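Local coordinates for AAC3-I (Uncultured bacterium, PDB 5HMN), which probably transfers an acetyl group from acetyl-coenzyme A to aminoglycoside antibiotics, as expected of a GNAT-fold aminoglycoside acetyltransferase linked to antibiotic resistance, at residues 70-75 / 85-90. Sequence-based numbering, arbitrary orientation. Where two conformers were deposited one is given.
With COA (coenzyme A), chain J.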
# COMPACT_ATOMS: atom_id res chain seq x y z
N ALA C 70 2.65 8.73 8.01
CA ALA C 70 3.50 8.08 7.02
C ALA C 70 2.63 7.52 5.89
O ALA C 70 1.64 6.83 6.15
CB ALA C 70 4.31 6.97 7.66
N ALA C 71 2.99 7.82 4.65
CA ALA C 71 2.17 7.41 3.51
C ALA C 71 3.02 7.01 2.31
O ALA C 71 4.18 7.40 2.19
CB ALA C 71 1.22 8.53 3.13
N TYR C 72 2.42 6.23 1.42
CA TYR C 72 3.10 5.76 0.22
C TYR C 72 2.29 6.14 -1.01
O TYR C 72 1.09 5.88 -1.08
CB TYR C 72 3.29 4.24 0.26
CG TYR C 72 4.19 3.74 1.38
CD1 TYR C 72 3.68 3.47 2.64
CD2 TYR C 72 5.55 3.52 1.16
CE1 TYR C 72 4.50 3.01 3.66
CE2 TYR C 72 6.37 3.06 2.17
CZ TYR C 72 5.84 2.81 3.42
OH TYR C 72 6.65 2.35 4.43
N GLU C 73 2.94 6.78 -1.98
CA GLU C 73 2.28 7.06 -3.25
C GLU C 73 2.36 5.85 -4.17
O GLU C 73 3.45 5.36 -4.48
CB GLU C 73 2.90 8.28 -3.93
CG GLU C 73 2.23 8.62 -5.26
CD GLU C 73 2.95 9.72 -6.02
OE1 GLU C 73 4.01 10.18 -5.55
OE2 GLU C 73 2.44 10.13 -7.08
N LEU C 74 1.21 5.38 -4.62
CA LEU C 74 1.15 4.21 -5.49
C LEU C 74 0.84 4.61 -6.92
O LEU C 74 -0.32 4.88 -7.26
CB LEU C 74 0.11 3.21 -4.97
CG LEU C 74 0.54 2.13 -3.98
CD1 LEU C 74 1.36 2.68 -2.84
CD2 LEU C 74 -0.68 1.38 -3.45
N LYS C 75 1.86 4.66 -7.77
CA LYS C 75 1.65 4.95 -9.18
C LYS C 75 1.05 3.73 -9.87
O LYS C 75 1.63 2.65 -9.86
CB LYS C 75 2.96 5.39 -9.84
CG LYS C 75 2.85 6.69 -10.62
CD LYS C 75 3.91 7.70 -10.19
CE LYS C 75 3.64 9.08 -10.78
NZ LYS C 75 4.60 10.11 -10.29
N TYR C 85 -1.47 5.96 -0.15
CA TYR C 85 -1.88 5.07 0.92
C TYR C 85 -1.33 5.55 2.26
O TYR C 85 -0.13 5.52 2.50
CB TYR C 85 -1.41 3.65 0.62
CG TYR C 85 -1.69 2.64 1.70
CD1 TYR C 85 -2.94 2.57 2.31
CD2 TYR C 85 -0.72 1.74 2.11
CE1 TYR C 85 -3.20 1.64 3.29
CE2 TYR C 85 -0.97 0.80 3.09
CZ TYR C 85 -2.22 0.76 3.68
OH TYR C 85 -2.48 -0.17 4.67
N ILE C 86 -2.22 5.99 3.14
CA ILE C 86 -1.84 6.29 4.51
C ILE C 86 -1.56 4.99 5.27
O ILE C 86 -2.46 4.18 5.48
CB ILE C 86 -2.93 7.08 5.25
CG1 ILE C 86 -3.19 8.41 4.54
CG2 ILE C 86 -2.53 7.32 6.70
CD1 ILE C 86 -4.22 9.30 5.24
N TYR C 87 -0.30 4.79 5.65
CA TYR C 87 0.05 3.60 6.40
C TYR C 87 -0.19 3.80 7.89
O TYR C 87 -0.95 3.05 8.50
CB TYR C 87 1.50 3.19 6.16
CG TYR C 87 1.78 1.78 6.64
CD1 TYR C 87 1.67 0.69 5.78
CD2 TYR C 87 2.13 1.54 7.97
CE1 TYR C 87 1.92 -0.60 6.23
CE2 TYR C 87 2.38 0.26 8.42
CZ TYR C 87 2.27 -0.81 7.56
OH TYR C 87 2.52 -2.08 8.02
N ASP C 88 0.46 4.80 8.48
CA ASP C 88 0.34 5.10 9.90
C ASP C 88 -0.04 6.57 10.12
O ASP C 88 0.47 7.45 9.43
CB ASP C 88 1.65 4.80 10.65
CG ASP C 88 1.85 3.32 10.95
OD1 ASP C 88 0.87 2.58 11.12
OD2 ASP C 88 3.01 2.87 11.05
N LEU C 89 -0.91 6.81 11.09
CA LEU C 89 -1.33 8.16 11.45
C LEU C 89 -1.59 8.21 12.95
O LEU C 89 -2.37 7.42 13.47
CB LEU C 89 -2.59 8.57 10.68
CG LEU C 89 -3.25 9.89 11.08
CD1 LEU C 89 -2.33 11.07 10.82
CD2 LEU C 89 -4.57 10.08 10.34
N ALA C 90 -0.93 9.14 13.64
CA ALA C 90 -1.07 9.20 15.09
C ALA C 90 -0.88 10.61 15.65
O ALA C 90 -0.09 11.40 15.14
CB ALA C 90 -0.08 8.26 15.75
N1A COA J . -14.26 10.27 19.35
C2A COA J . -15.19 10.71 18.46
N3A COA J . -14.87 11.43 17.38
C4A COA J . -13.58 11.73 17.18
C5A COA J . -12.65 11.33 18.05
C6A COA J . -12.99 10.60 19.15
N6A COA J . -12.25 10.02 20.21
N7A COA J . -11.48 11.76 17.62
C8A COA J . -11.68 12.46 16.49
N9A COA J . -12.99 12.43 16.23
C1B COA J . -13.63 13.01 15.17
C2B COA J . -14.29 14.10 15.49
O2B COA J . -15.36 14.29 14.53
C3B COA J . -13.30 15.22 15.26
O3B COA J . -13.86 16.39 15.03
P3B COA J . -14.44 17.29 16.19
O7A COA J . -14.72 18.59 15.58
O8A COA J . -15.68 16.70 16.66
O9A COA J . -13.54 17.43 17.36
C4B COA J . -12.57 14.67 13.97
O4B COA J . -12.55 13.39 14.04
C5B COA J . -11.12 15.20 13.91
O5B COA J . -10.43 15.05 15.12
P1A COA J . -8.92 15.39 15.18
O1A COA J . -8.72 16.23 16.32
O2A COA J . -8.53 16.05 13.99
O3A COA J . -8.21 14.08 15.49
P2A COA J . -6.97 13.89 16.39
O4A COA J . -6.04 14.92 16.14
O5A COA J . -7.39 13.86 17.74
O6A COA J . -6.41 12.47 16.18
CBP COA J . -6.32 10.13 15.92
CCP COA J . -7.19 11.40 15.85
CDP COA J . -5.13 10.25 14.99
CEP COA J . -7.13 8.91 15.46
CAP COA J . -5.88 9.96 17.35
OAP COA J . -6.98 9.60 18.07
C9P COA J . -4.85 8.89 17.53
O9P COA J . -3.72 9.11 17.37
N8P COA J . -5.22 7.59 17.94
C7P COA J . -4.28 6.56 18.15
C6P COA J . -3.74 5.85 16.90
C5P COA J . -4.74 5.55 15.76
O5P COA J . -5.83 5.08 15.97
N4P COA J . -4.28 5.83 14.43
C3P COA J . -5.04 5.62 13.24
C2P COA J . -4.22 4.87 12.16
S1P COA J . -5.12 4.88 10.62
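Ala70 on strand 64-75 faces both Tyr87 and Asp88 of the antiparallel neighbour 82-91, a classic beta bulge. Its carbonyl O takes two donors, Tyr87 N (2.9 Å) in the carbonyl plane and Asp88 N (3.3 Å) tilted from it; Ala70 N returns a nearly straight bond (170°) to Asp88 O. Before the bulge on strand 82-91, Tyr85 N bonds Tyr72 O (2.7 Å) and Tyr72 N bonds Tyr85 O (2.9 Å). Between the bulge and this pair, Ala71 faces Ile86 in a non-hydrogen-bonded pair, its CA and CB against Tyr85 O. The extra residue keeps two successive side chains, Tyr87 and Asp88, on the face that carries Tyr72. From CB, 3.6 Å from Ala70 O and 3.9 Å from Tyr72 CE1 at the edge of that ring, Tyr87 rises with CG anti to its backbone N (chi1 -166°). Its ring runs beside Tyr72, pointing the same way, with Asp88 OD2, hydrogen-bonded to Tyr35 OH, in plane at its edge. The tip OH bonds Glu83 of the second subunit and Tyr72 OH bonds Lys75 O there, joining the dimer. After the bulge, Leu89 O accepts a hydrogen bond from N4P of coenzyme A (2.7 Å), as in GNAT enzymes, where the pantetheine arm follows the bulged fourth strand at its splay from the fifth. Strands 54-61 and 119-124 flank the pair; Ile86 and Leu89, on the other face, pack on helix 100-115.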